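Local coordinates for protein probable nitrite reductase [nad(p)h] small subunit NIRD (Mycobacterium tuberculosis, PDB 4AIV) that probably serves as the small subunit needed for activity of the NADH-dependent nitrite reductase NirBD, which reduces nitrite to ammonium, at residues I7-T12 against V113-V118; D17-G22 against V35-L40; V45-N50 against Y101-T106; V51-G56 against V96-Y101. One frame throughout, in Å; residues are numbered along the deposited sequence.

Contact 1 (I7-T12 against V113-V118)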
loop_
_atom_site.group_PDB
_atom_site.type_symbol
_atom_site.label_atom_id
_atom_site.label_comp_id
_atom_site.label_asym_id
_atom_site.label_seq_id
_atom_site.Cartn_x
_atom_site.Cartn_y
_atom_site.Cartn_z
ATOM N N ILE A 7 -8.408 -5.248 -17.120
ATOM C CA ILE A 7 -8.129 -6.565 -16.553
ATOM C C ILE A 7 -7.223 -6.437 -15.332
ATOM O O ILE A 7 -6.321 -5.603 -15.298
ATOM C CB ILE A 7 -7.501 -7.532 -17.574
ATOM C CG1 ILE A 7 -6.242 -6.914 -18.175
ATOM C CG2 ILE A 7 -8.506 -7.885 -18.668
ATOM C CD1 ILE A 7 -5.147 -7.903 -18.372
ATOM N N GLN A 8 -7.465 -7.249 -14.318
ATOM C CA GLN A 8 -6.589 -7.223 -13.158
ATOM C C GLN A 8 -5.496 -8.277 -13.288
ATOM O O GLN A 8 -5.777 -9.466 -13.463
ATOM C CB GLN A 8 -7.390 -7.394 -11.872
ATOM C CG GLN A 8 -8.316 -6.223 -11.610
ATOM C CD GLN A 8 -9.195 -6.433 -10.400
ATOM O OE1 GLN A 8 -9.767 -7.508 -10.216
ATOM N NE2 GLN A 8 -9.303 -5.407 -9.561
ATOM N N VAL A 9 -4.247 -7.834 -13.227
ATOM C CA VAL A 9 -3.126 -8.759 -13.290
ATOM C C VAL A 9 -2.564 -8.937 -11.895
ATOM O O VAL A 9 -1.932 -8.021 -11.350
ATOM C CB VAL A 9 -2.041 -8.273 -14.244
ATOM C CG1 VAL A 9 -0.881 -9.280 -14.270
ATOM C CG2 VAL A 9 -2.626 -8.071 -15.636
ATOM N N TRP A 10 -2.813 -10.112 -11.316
ATOM C CA TRP A 10 -2.507 -10.359 -9.909
ATOM C C TRP A 10 -1.088 -10.862 -9.703
ATOM O O TRP A 10 -0.615 -11.754 -10.412
ATOM C CB TRP A 10 -3.514 -11.349 -9.291
ATOM C CG TRP A 10 -4.920 -10.800 -9.245
ATOM C CD1 TRP A 10 -5.919 -11.023 -10.148
ATOM C CD2 TRP A 10 -5.455 -9.916 -8.248
ATOM N NE1 TRP A 10 -7.059 -10.346 -9.764
ATOM C CE2 TRP A 10 -6.801 -9.649 -8.610
ATOM C CE3 TRP A 10 -4.946 -9.322 -7.088
ATOM C CZ2 TRP A 10 -7.630 -8.818 -7.846
ATOM C CZ3 TRP A 10 -5.771 -8.493 -6.330
ATOM C CH2 TRP A 10 -7.098 -8.255 -6.713
ATOM N N THR A 11 -0.422 -10.267 -8.719
ATOM C CA THR A 11 0.846 -10.760 -8.216
ATOM C C THR A 11 0.617 -11.283 -6.805
ATOM O O THR A 11 0.066 -10.581 -5.954
ATOM C CB THR A 11 1.911 -9.641 -8.181
ATOM O OG1 THR A 11 2.198 -9.209 -9.517
ATOM C CG2 THR A 11 3.201 -10.131 -7.529
ATOM N N THR A 12 1.037 -12.518 -6.552
ATOM C CA THR A 12 0.917 -13.098 -5.219
ATOM C C THR A 12 2.039 -12.574 -4.333
ATOM O O THR A 12 3.216 -12.760 -4.646
ATOM C CB THR A 12 0.957 -14.644 -5.284
ATOM O OG1 THR A 12 -0.191 -15.102 -5.996
ATOM C CG2 THR A 12 0.955 -15.262 -3.891
ATOM N N VAL A 113 -1.843 -8.711 -4.960
ATOM C CA VAL A 113 -1.956 -7.321 -5.354
ATOM C C VAL A 113 -2.066 -7.257 -6.866
ATOM O O VAL A 113 -1.301 -7.917 -7.581
ATOM C CB VAL A 113 -0.715 -6.505 -4.914
ATOM C CG1 VAL A 113 -0.844 -5.055 -5.380
ATOM C CG2 VAL A 113 -0.524 -6.579 -3.407
ATOM N N ALA A 114 -3.011 -6.466 -7.361
ATOM C CA ALA A 114 -3.209 -6.365 -8.799
ATOM C C ALA A 114 -2.701 -5.044 -9.341
ATOM O O ALA A 114 -2.629 -4.042 -8.631
ATOM C CB ALA A 114 -4.687 -6.524 -9.146
ATOM N N ARG A 115 -2.327 -5.049 -10.609
ATOM C CA ARG A 115 -2.242 -3.804 -11.347
ATOM C C ARG A 115 -3.306 -3.922 -12.418
ATOM O O ARG A 115 -3.633 -5.025 -12.868
ATOM C CB ARG A 115 -0.864 -3.598 -11.975
ATOM C CG ARG A 115 -0.527 -4.629 -13.021
ATOM C CD ARG A 115 0.506 -4.132 -14.004
ATOM N NE ARG A 115 0.878 -5.210 -14.908
ATOM C CZ ARG A 115 0.661 -5.215 -16.220
ATOM N NH1 ARG A 115 0.087 -4.176 -16.812
ATOM N NH2 ARG A 115 1.038 -6.265 -16.941
ATOM N N VAL A 116 -3.863 -2.789 -12.818
ATOM C CA VAL A 116 -4.921 -2.790 -13.806
ATOM C C VAL A 116 -4.317 -2.561 -15.180
ATOM O O VAL A 116 -3.572 -1.599 -15.386
ATOM C CB VAL A 116 -5.983 -1.711 -13.494
ATOM C CG1 VAL A 116 -7.001 -1.622 -14.619
ATOM C CG2 VAL A 116 -6.663 -2.014 -12.171
ATOM N N ALA A 117 -4.611 -3.464 -16.109
ATOM C CA ALA A 117 -4.144 -3.320 -17.480
ATOM C C ALA A 117 -5.327 -3.251 -18.443
ATOM O O ALA A 117 -6.471 -3.514 -18.058
ATOM C CB ALA A 117 -3.206 -4.467 -17.852
ATOM N N VAL A 118 -5.045 -2.905 -19.695
ATOM C CA VAL A 118 -6.081 -2.826 -20.724
ATOM C C VAL A 118 -6.357 -4.181 -21.382
ATOM O O VAL A 118 -7.504 -4.483 -21.737
ATOM C CB VAL A 118 -5.700 -1.813 -21.808
ATOM C CG1 VAL A 118 -5.762 -0.404 -21.239
ATOM C CG2 VAL A 118 -4.286 -2.132 -22.363
#

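Contact 2 (D17-G22 against V35-L40)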
loop_
_atom_site.group_PDB
_atom_site.type_symbol
_atom_site.label_atom_id
_atom_site.label_comp_id
_atom_site.label_asym_id
_atom_site.label_seq_id
_atom_site.Cartn_x
_atom_site.Cartn_y
_atom_site.Cartn_z
ATOM N N ASP A 17 -0.773 -14.970 7.004
ATOM C CA ASP A 17 -0.236 -15.061 8.361
ATOM C C ASP A 17 1.263 -14.742 8.460
ATOM O O ASP A 17 1.857 -14.849 9.535
ATOM C CB ASP A 17 -0.554 -16.430 8.998
ATOM C CG ASP A 17 0.053 -17.598 8.241
ATOM O OD1 ASP A 17 1.035 -17.403 7.489
ATOM O OD2 ASP A 17 -0.451 -18.732 8.414
ATOM N N HIS A 18 1.877 -14.362 7.344
ATOM C CA HIS A 18 3.289 -13.978 7.364
ATOM C C HIS A 18 3.453 -12.458 7.426
ATOM O O HIS A 18 4.543 -11.950 7.670
ATOM C CB HIS A 18 4.040 -14.583 6.168
ATOM C CG HIS A 18 4.319 -16.045 6.333
ATOM N ND1 HIS A 18 4.957 -16.801 5.360
ATOM C CD2 HIS A 18 4.063 -16.896 7.350
ATOM C CE1 HIS A 18 5.073 -18.045 5.779
ATOM N NE2 HIS A 18 4.535 -18.131 6.993
ATOM N N LEU A 19 2.353 -11.738 7.225
ATOM C CA LEU A 19 2.362 -10.277 7.307
ATOM C C LEU A 19 1.870 -9.815 8.676
ATOM O O LEU A 19 0.728 -10.090 9.056
ATOM C CB LEU A 19 1.471 -9.692 6.205
ATOM C CG LEU A 19 1.653 -8.221 5.846
ATOM C CD1 LEU A 19 3.133 -7.928 5.563
ATOM C CD2 LEU A 19 0.792 -7.865 4.626
ATOM N N ILE A 20 2.731 -9.117 9.411
ATOM C CA ILE A 20 2.391 -8.583 10.730
ATOM C C ILE A 20 1.668 -7.264 10.549
ATOM O O ILE A 20 2.129 -6.423 9.774
ATOM C CB ILE A 20 3.671 -8.299 11.535
ATOM C CG1 ILE A 20 4.467 -9.588 11.735
ATOM C CG2 ILE A 20 3.345 -7.634 12.883
ATOM C CD1 ILE A 20 5.911 -9.343 12.153
ATOM N N PRO A 21 0.534 -7.071 11.259
ATOM C CA PRO A 21 -0.252 -5.838 11.120
ATOM C C PRO A 21 0.589 -4.591 11.381
ATOM O O PRO A 21 1.333 -4.546 12.356
ATOM C CB PRO A 21 -1.327 -5.978 12.209
ATOM C CG PRO A 21 -1.474 -7.450 12.408
ATOM C CD PRO A 21 -0.082 -8.014 12.212
ATOM N N GLY A 22 0.484 -3.599 10.506
ATOM C CA GLY A 22 1.206 -2.354 10.685
ATOM C C GLY A 22 2.608 -2.332 10.095
ATOM O O GLY A 22 3.203 -1.264 9.971
ATOM N N VAL A 35 5.385 -1.574 -4.921
ATOM C CA VAL A 35 4.194 -1.398 -4.111
ATOM C C VAL A 35 4.521 -1.494 -2.617
ATOM O O VAL A 35 5.345 -2.315 -2.217
ATOM C CB VAL A 35 3.176 -2.483 -4.513
ATOM C CG1 VAL A 35 2.272 -2.844 -3.366
ATOM C CG2 VAL A 35 2.394 -2.026 -5.745
ATOM N N ALA A 36 3.912 -0.630 -1.804
ATOM C CA ALA A 36 3.992 -0.775 -0.352
ATOM C C ALA A 36 2.718 -1.479 0.124
ATOM O O ALA A 36 1.608 -0.947 -0.039
ATOM C CB ALA A 36 4.135 0.589 0.323
ATOM N N LEU A 37 2.882 -2.669 0.696
ATOM C CA LEU A 37 1.754 -3.487 1.140
ATOM C C LEU A 37 1.653 -3.514 2.664
ATOM O O LEU A 37 2.644 -3.772 3.350
ATOM C CB LEU A 37 1.906 -4.921 0.615
ATOM C CG LEU A 37 0.854 -5.954 1.070
ATOM C CD1 LEU A 37 -0.551 -5.664 0.478
ATOM C CD2 LEU A 37 1.309 -7.379 0.732
ATOM N N PHE A 38 0.454 -3.257 3.185
ATOM C CA PHE A 38 0.209 -3.244 4.625
ATOM C C PHE A 38 -1.021 -4.093 4.982
ATOM O O PHE A 38 -2.046 -4.028 4.301
ATOM C CB PHE A 38 -0.081 -1.815 5.102
ATOM C CG PHE A 38 0.997 -0.810 4.770
ATOM C CD1 PHE A 38 1.001 -0.147 3.546
ATOM C CD2 PHE A 38 1.989 -0.508 5.696
ATOM C CE1 PHE A 38 1.980 0.799 3.254
ATOM C CE2 PHE A 38 2.980 0.437 5.407
ATOM C CZ PHE A 38 2.975 1.083 4.185
ATOM N N ARG A 39 -0.928 -4.857 6.064
ATOM C CA ARG A 39 -2.106 -5.452 6.697
ATOM C C ARG A 39 -2.479 -4.617 7.936
ATOM O O ARG A 39 -1.606 -4.219 8.713
ATOM C CB ARG A 39 -1.824 -6.907 7.078
ATOM C CG ARG A 39 -2.742 -7.505 8.140
ATOM C CD ARG A 39 -2.385 -8.973 8.384
ATOM N NE ARG A 39 -3.117 -9.544 9.512
ATOM C CZ ARG A 39 -2.968 -10.791 9.952
ATOM N NH1 ARG A 39 -2.115 -11.618 9.360
ATOM N NH2 ARG A 39 -3.683 -11.209 10.987
ATOM N N LEU A 40 -3.768 -4.333 8.113
ATOM C CA LEU A 40 -4.218 -3.548 9.265
ATOM C C LEU A 40 -4.850 -4.435 10.336
ATOM O O LEU A 40 -5.141 -5.608 10.090
ATOM C CB LEU A 40 -5.226 -2.478 8.829
ATOM C CG LEU A 40 -4.802 -1.561 7.675
ATOM C CD1 LEU A 40 -5.851 -0.485 7.435
ATOM C CD2 LEU A 40 -3.432 -0.924 7.938
HETATM O O HOH W 1 1.570 -5.235 7.292
#

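Contact 3 (V45-N50 against Y101-T106)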
loop_
_atom_site.group_PDB
_atom_site.type_symbol
_atom_site.label_atom_id
_atom_site.label_comp_id
_atom_site.label_asym_id
_atom_site.label_seq_id
_atom_site.Cartn_x
_atom_site.Cartn_y
_atom_site.Cartn_z
ATOM N N VAL A 45 -5.941 -5.747 3.842
ATOM C CA VAL A 45 -4.647 -5.470 3.232
ATOM C C VAL A 45 -4.810 -4.315 2.260
ATOM O O VAL A 45 -5.850 -4.184 1.610
ATOM C CB VAL A 45 -4.029 -6.715 2.521
ATOM C CG1 VAL A 45 -3.714 -7.804 3.543
ATOM C CG2 VAL A 45 -4.957 -7.249 1.422
ATOM N N HIS A 46 -3.795 -3.458 2.185
ATOM C CA HIS A 46 -3.837 -2.295 1.306
ATOM C C HIS A 46 -2.499 -2.140 0.598
ATOM O O HIS A 46 -1.437 -2.303 1.212
ATOM C CB HIS A 46 -4.172 -1.030 2.101
ATOM C CG HIS A 46 -5.522 -1.076 2.745
ATOM N ND1 HIS A 46 -6.671 -0.660 2.114
ATOM C CD2 HIS A 46 -5.908 -1.544 3.959
ATOM C CE1 HIS A 46 -7.705 -0.849 2.901
ATOM N NE2 HIS A 46 -7.271 -1.382 4.041
ATOM N N ALA A 47 -2.550 -1.830 -0.691
ATOM C CA ALA A 47 -1.329 -1.664 -1.482
ATOM C C ALA A 47 -1.302 -0.292 -2.136
ATOM O O ALA A 47 -2.229 0.075 -2.887
ATOM C CB ALA A 47 -1.219 -2.762 -2.541
ATOM N N VAL A 48 -0.251 0.475 -1.839
ATOM C CA VAL A 48 -0.068 1.788 -2.444
ATOM C C VAL A 48 1.331 1.886 -3.067
ATOM O O VAL A 48 2.188 1.025 -2.832
ATOM C CB VAL A 48 -0.294 2.954 -1.428
ATOM C CG1 VAL A 48 -1.736 2.947 -0.906
ATOM C CG2 VAL A 48 0.703 2.879 -0.275
ATOM N N GLY A 49 1.553 2.914 -3.876
ATOM C CA GLY A 49 2.870 3.140 -4.456
ATOM C C GLY A 49 3.969 3.136 -3.401
ATOM O O GLY A 49 3.810 3.714 -2.330
ATOM N N ASN A 50 5.082 2.473 -3.694
ATOM C CA ASN A 50 6.195 2.402 -2.744
ATOM C C ASN A 50 7.097 3.641 -2.788
ATOM O O ASN A 50 7.945 3.852 -1.904
ATOM C CB ASN A 50 7.029 1.142 -2.997
ATOM C CG ASN A 50 7.884 0.765 -1.807
ATOM O OD1 ASN A 50 7.466 0.904 -0.648
ATOM N ND2 ASN A 50 9.095 0.290 -2.082
ATOM N N TYR A 101 -3.446 0.191 -5.402
ATOM C CA TYR A 101 -3.555 -1.033 -6.184
ATOM C C TYR A 101 -4.557 -1.947 -5.499
ATOM O O TYR A 101 -4.549 -2.063 -4.270
ATOM C CB TYR A 101 -2.190 -1.742 -6.289
ATOM C CG TYR A 101 -1.130 -0.924 -6.993
ATOM C CD1 TYR A 101 -0.415 0.059 -6.312
ATOM C CD2 TYR A 101 -0.859 -1.117 -8.344
ATOM C CE1 TYR A 101 0.561 0.817 -6.957
ATOM C CE2 TYR A 101 0.113 -0.364 -8.998
ATOM C CZ TYR A 101 0.812 0.603 -8.302
ATOM O OH TYR A 101 1.768 1.353 -8.956
ATOM N N PRO A 102 -5.423 -2.601 -6.286
ATOM C CA PRO A 102 -6.322 -3.588 -5.669
ATOM C C PRO A 102 -5.514 -4.640 -4.911
ATOM O O PRO A 102 -4.466 -5.104 -5.380
ATOM C CB PRO A 102 -7.034 -4.224 -6.867
ATOM C CG PRO A 102 -6.948 -3.171 -7.965
ATOM C CD PRO A 102 -5.609 -2.489 -7.746
ATOM N N ALA A 103 -5.987 -4.985 -3.723
ATOM C CA ALA A 103 -5.311 -5.960 -2.887
ATOM C C ALA A 103 -6.360 -6.846 -2.236
ATOM O O ALA A 103 -7.385 -6.365 -1.744
ATOM C CB ALA A 103 -4.460 -5.263 -1.839
ATOM N N ARG A 104 -6.113 -8.147 -2.246
ATOM C CA ARG A 104 -7.086 -9.082 -1.706
ATOM C C ARG A 104 -6.419 -10.198 -0.918
ATOM O O ARG A 104 -5.206 -10.436 -1.038
ATOM C CB ARG A 104 -7.940 -9.674 -2.846
ATOM C CG ARG A 104 -7.165 -10.584 -3.791
ATOM C CD ARG A 104 -8.090 -11.169 -4.850
ATOM N NE ARG A 104 -7.394 -12.091 -5.751
ATOM C CZ ARG A 104 -7.923 -12.567 -6.874
ATOM N NH1 ARG A 104 -9.152 -12.200 -7.230
ATOM N NH2 ARG A 104 -7.219 -13.395 -7.646
ATOM N N VAL A 105 -7.220 -10.864 -0.089
ATOM C CA VAL A 105 -6.798 -12.099 0.552
ATOM C C VAL A 105 -7.722 -13.202 0.043
ATOM O O VAL A 105 -8.940 -13.137 0.238
ATOM C CB VAL A 105 -6.854 -11.996 2.100
ATOM C CG1 VAL A 105 -6.196 -13.206 2.747
ATOM C CG2 VAL A 105 -6.186 -10.706 2.571
ATOM N N THR A 106 -7.155 -14.192 -0.643
ATOM C CA THR A 106 -7.948 -15.289 -1.199
ATOM C C THR A 106 -8.551 -16.091 -0.045
ATOM O O THR A 106 -8.059 -16.002 1.090
ATOM C CB THR A 106 -7.088 -16.229 -2.083
ATOM O OG1 THR A 106 -6.089 -16.843 -1.269
ATOM C CG2 THR A 106 -6.404 -15.460 -3.234
HETATM O O HOH W 2 -7.213 -3.440 -0.761
HETATM O O HOH W 3 -5.341 -1.676 -1.886
#

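Contact 4 (V51-G56 against V96-Y101)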
loop_
_atom_site.group_PDB
_atom_site.type_symbol
_atom_site.label_atom_id
_atom_site.label_comp_id
_atom_site.label_asym_id
_atom_site.label_seq_id
_atom_site.Cartn_x
_atom_site.Cartn_y
_atom_site.Cartn_z
ATOM N N VAL A 51 6.919 4.464 -3.816
ATOM C CA VAL A 51 7.768 5.636 -3.986
ATOM C C VAL A 51 7.128 6.898 -3.400
ATOM O O VAL A 51 6.019 7.285 -3.784
ATOM C CB VAL A 51 8.130 5.863 -5.469
ATOM C CG1 VAL A 51 9.025 7.087 -5.615
ATOM C CG2 VAL A 51 8.799 4.621 -6.049
ATOM N N ASP A 52 7.831 7.524 -2.458
ATOM C CA ASP A 52 7.412 8.810 -1.901
ATOM C C ASP A 52 7.327 9.799 -3.046
ATOM O O ASP A 52 8.315 10.022 -3.743
ATOM C CB ASP A 52 8.414 9.291 -0.837
ATOM C CG ASP A 52 8.020 10.632 -0.203
ATOM O OD1 ASP A 52 7.730 11.613 -0.937
ATOM O OD2 ASP A 52 8.011 10.718 1.044
ATOM N N PRO A 53 6.144 10.396 -3.249
ATOM C CA PRO A 53 5.935 11.265 -4.413
ATOM C C PRO A 53 6.573 12.641 -4.259
ATOM O O PRO A 53 6.548 13.422 -5.209
ATOM C CB PRO A 53 4.412 11.396 -4.478
ATOM C CG PRO A 53 3.982 11.281 -3.071
ATOM C CD PRO A 53 4.921 10.270 -2.435
ATOM N N PHE A 54 7.128 12.939 -3.088
ATOM C CA PHE A 54 7.839 14.199 -2.906
ATOM C C PHE A 54 9.339 14.003 -3.157
ATOM O O PHE A 54 9.955 14.767 -3.905
ATOM C CB PHE A 54 7.581 14.794 -1.512
ATOM C CG PHE A 54 6.149 15.245 -1.287
ATOM C CD1 PHE A 54 5.751 16.530 -1.628
ATOM C CD2 PHE A 54 5.203 14.383 -0.734
ATOM C CE1 PHE A 54 4.442 16.953 -1.421
ATOM C CE2 PHE A 54 3.884 14.803 -0.522
ATOM C CZ PHE A 54 3.506 16.089 -0.867
ATOM N N SER A 55 9.913 12.960 -2.556
ATOM C CA SER A 55 11.362 12.734 -2.609
ATOM C C SER A 55 11.798 11.746 -3.688
ATOM O O SER A 55 12.956 11.744 -4.104
ATOM C CB SER A 55 11.865 12.233 -1.253
ATOM O OG SER A 55 11.431 10.898 -1.024
ATOM N N GLY A 56 10.880 10.890 -4.126
ATOM C CA GLY A 56 11.222 9.829 -5.057
ATOM C C GLY A 56 11.866 8.620 -4.385
ATOM O O GLY A 56 12.222 7.644 -5.062
ATOM N N VAL A 96 -1.335 16.057 -4.235
ATOM C CA VAL A 96 -0.350 14.988 -4.352
ATOM C C VAL A 96 -1.007 13.662 -3.967
ATOM O O VAL A 96 -1.949 13.641 -3.180
ATOM C CB VAL A 96 0.885 15.278 -3.459
ATOM C CG1 VAL A 96 1.913 14.150 -3.532
ATOM C CG2 VAL A 96 1.524 16.610 -3.855
ATOM N N SER A 97 -0.534 12.560 -4.550
ATOM C CA SER A 97 -1.014 11.235 -4.181
ATOM C C SER A 97 -0.001 10.161 -4.581
ATOM O O SER A 97 0.945 10.423 -5.335
ATOM C CB SER A 97 -2.385 10.958 -4.816
ATOM O OG SER A 97 -2.292 10.911 -6.231
ATOM N N VAL A 98 -0.182 8.961 -4.040
ATOM C CA VAL A 98 0.469 7.772 -4.578
ATOM C C VAL A 98 -0.608 6.914 -5.213
ATOM O O VAL A 98 -1.789 7.034 -4.848
ATOM C CB VAL A 98 1.185 6.941 -3.483
ATOM C CG1 VAL A 98 2.433 7.657 -3.010
ATOM C CG2 VAL A 98 0.230 6.629 -2.319
ATOM N N PRO A 99 -0.218 6.043 -6.161
ATOM C CA PRO A 99 -1.202 5.118 -6.736
ATOM C C PRO A 99 -1.690 4.124 -5.701
ATOM O O PRO A 99 -0.969 3.808 -4.746
ATOM C CB PRO A 99 -0.402 4.378 -7.827
ATOM C CG PRO A 99 1.037 4.533 -7.414
ATOM C CD PRO A 99 1.102 5.911 -6.807
ATOM N N VAL A 100 -2.911 3.640 -5.890
ATOM C CA VAL A 100 -3.455 2.591 -5.044
ATOM C C VAL A 100 -3.696 1.383 -5.935
ATOM O O VAL A 100 -4.055 1.530 -7.101
ATOM C CB VAL A 100 -4.757 3.044 -4.308
ATOM C CG1 VAL A 100 -5.822 3.511 -5.310
ATOM C CG2 VAL A 100 -5.302 1.930 -3.413
ATOM N N TYR A 101 -3.446 0.191 -5.402
ATOM C CA TYR A 101 -3.555 -1.033 -6.184
ATOM C C TYR A 101 -4.557 -1.947 -5.499
ATOM O O TYR A 101 -4.549 -2.063 -4.270
ATOM C CB TYR A 101 -2.190 -1.742 -6.289
ATOM C CG TYR A 101 -1.130 -0.924 -6.993
ATOM C CD1 TYR A 101 -0.415 0.059 -6.312
ATOM C CD2 TYR A 101 -0.859 -1.117 -8.344
ATOM C CE1 TYR A 101 0.561 0.817 -6.957
ATOM C CE2 TYR A 101 0.113 -0.364 -8.998
ATOM C CZ TYR A 101 0.812 0.603 -8.302
ATOM O OH TYR A 101 1.768 1.353 -8.956
#

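Contact 1 (I7-T12 against V113-V118)
Thr11 N donates to Val113 O over 2.8 Å, and Val113 N returns the bond to Thr11 O. The same reciprocal pairing recurs between Val9 and Arg115 and between Ile7 and Ala117. Of the six bonds, Arg115 N to Val9 O is the longest at 3.1 Å. In the non-hydrogen-bonded pair Trp10-Ala114 the backbones draw closest, and the methyl of Ala114 sits over the face of the indole, above its six-membered ring: CB lies 3.4 Å from the centroid of that ring, a CH-pi contact. Trp10 CG stands beside its own backbone N (chi1 -65°), which swings the benzo part across the neighbouring strand; Arg104 adds a cation-pi contact to this ring. Antiparallel strands 7-15 and 110-117, the first and last of the chain, pair here at one border of the six-stranded sheet of the Rieske-like fold. On the face opposite Trp10, Ile7 CG1, set between its own backbone N and carbonyl carbon (chi1 55°), packs 3.9 Å from Ala117 CB. Val9 and the extended chain of Arg115 run together on this face, with Val9 CB 4.1 Å from Arg115 CG and Val9 CG2 over one side of the guanidinium, whose NE forms a salt bridge with Asp30.

Contact 2 (D17-G22 against V35-L40)
Gly22 and Arg39 make the direct backbone hydrogen bond of this contact, Gly22 N to Arg39 O at 2.8 Å. The same oxygen is approached by Pro21 CA at 3.2 Å, a CA-H...O contact, so two successive loop residues converge on it. Gly22 has a positive phi (88°), a turn of the backbone at which a side chain would press on the preceding carbonyl. Arg39 N has no direct partner on the loop; a water accepts from it at 2.8 Å and donates to Ile20 O, wedged between loop and strand.

The apolar part centres on Leu19. Its CD2 methyl touches Leu37 CD2 at 4.0 Å and Arg39 CB at 3.7 Å, and Leu19 also packs on Ile111 and Val25.

A third group belongs to the aliphatic chain of Arg39. With CG anti to the backbone N (chi1 160°) and the chain straight out to NE, it passes Leu19 in the opposite sense while lying alongside the Pro21 ring, whose CG is 3.9 Å from NE. Leu19 O comes 3.4 Å from Arg39 CD, and NH1 makes a weak hydrogen bond to Tyr16 O.

The loop 17-22, between strands 7-15 and 25-28, is thereby laid against the end of strand 34-39 in the six-stranded sheet of the Rieske-like domain. Since Asp17 OD1 stays 6.8 Å from Arg39 NH1, the loop is anchored here by backbone and water-mediated bonds and by the apolar stem of Arg39, not by a salt bridge between these two residues.

Contact 3 (V45-N50 against Y101-T106)
Val45 and Val105 cross obliquely, their methyls meeting at 3.8 Å between Val45 CG2 and Val105 CG2. The Val45 CG1 methyl also comes near Val105 CG2, so both branches of Val45 close on this single methyl. Val45 CG2 fills the position between its backbone N and carbonyl carbon, which aims it across the gap; there it also meets Ala103 CB at 3.9 Å. Farther along, the methyl of Ala47 lies against the first carbon of the Tyr101 side chain (Ala47 CB to Tyr101 CB 4.0 Å) and slightly farther from Ala103 CB. The Tyr101 ring comes in edge-on: CE1 approaches Gly49 N at 3.9 Å, with Ala47 O also close to the ring plane. Tyr101 CG stands beside its own backbone N (chi1 -62°), which lays the ring beside the Val48-Gly49 end of the strand.

The backbones join directly through Tyr101 N to Ala47 O, 2.8 Å. Beyond this point the strands spread, and waters take over the pairing: one bridges Ala47 N and Tyr101 O, another donates to both Val45 O and Ala103 O. Water thus satisfies polar backbone atoms that a closely paired antiparallel sheet would bond directly, although this opened pairing lies inside the six-stranded sheet of the Rieske-like domain.

Strand 45-49 is flanked on its other side by strand 34-39, bonded through His46 to Phe38 and Val48 to Ala36. Strand 100-105 lies against 110-117, where Pro102 pairs with Ala114. Ile111 and Val113 of strand 110-117 reach back to Val45 and to Ala47 and Tyr101, respectively.

Contact 4 (V51-G56 against V96-Y101)
Val96 fits its two methyls against two neighbouring side chains of the loop: CG1 meets Pro53 CG at 3.6 Å, and CG2 meets Phe54 CZ, also at 3.6 Å. CG1 stands anti to the backbone N (chi1 178°) with CG2 beside that nitrogen, and this fork lets the outer end of the phenyl ring touch both branches. Pro53 continues the contact toward Val98: its CD lies 3.7 Å from Val98 CG1, and its CB is 3.7 Å from Ser97 O. The Val98 CG1 methyl also rests near Val51 O.

Behind this first shell, Asp52 shapes the loop. Its OD1 accepts from two backbone nitrogens: Phe54 N at 2.6 Å, nearly in line with the C-O bond and forming an Asx turn, and Ser55 N at 3.0 Å from above the carboxylate plane. Gly56 N adds a bond to Asp52 O. Further out, Phe83 of strand 82-84 packs on Pro53, Phe54 and Val98, joining the contact to the three-stranded sheet. Asn50 and Asp52 probably occupy the positions of the Cys-x-His ligand pair of true Rieske proteins.

Across the two segments the contact is apolar, with no hydrogen bond; the polar bonds lie inside the loop. The double acceptor role of OD1, which would favour a charged carboxylate, fixes the turn that presents Pro53 and Phe54 to the valines.

How the contacts relate
Contacts 2 and 4 are nested within the chain span closed by contact 1, as is contact 3, which itself encloses contact 4; contact 2 closes before contact 3 opens. Contacts 1, 2 and 3 follow the six-stranded antiparallel sheet, from the pairing of strands 7-15 and 110-117, through 100-105 and 45-49, to 34-39 with its loop. The centres of contacts 1 and 3 are about 10 Å apart, those of 2 and 3 about 9 Å. Contact 4, its centre about 15 Å from that of contact 3 and sharing Tyr101 with it, leads out toward the three-stranded sheet. Together they tie both chain ends and the smaller sheet into one Rieske-like domain.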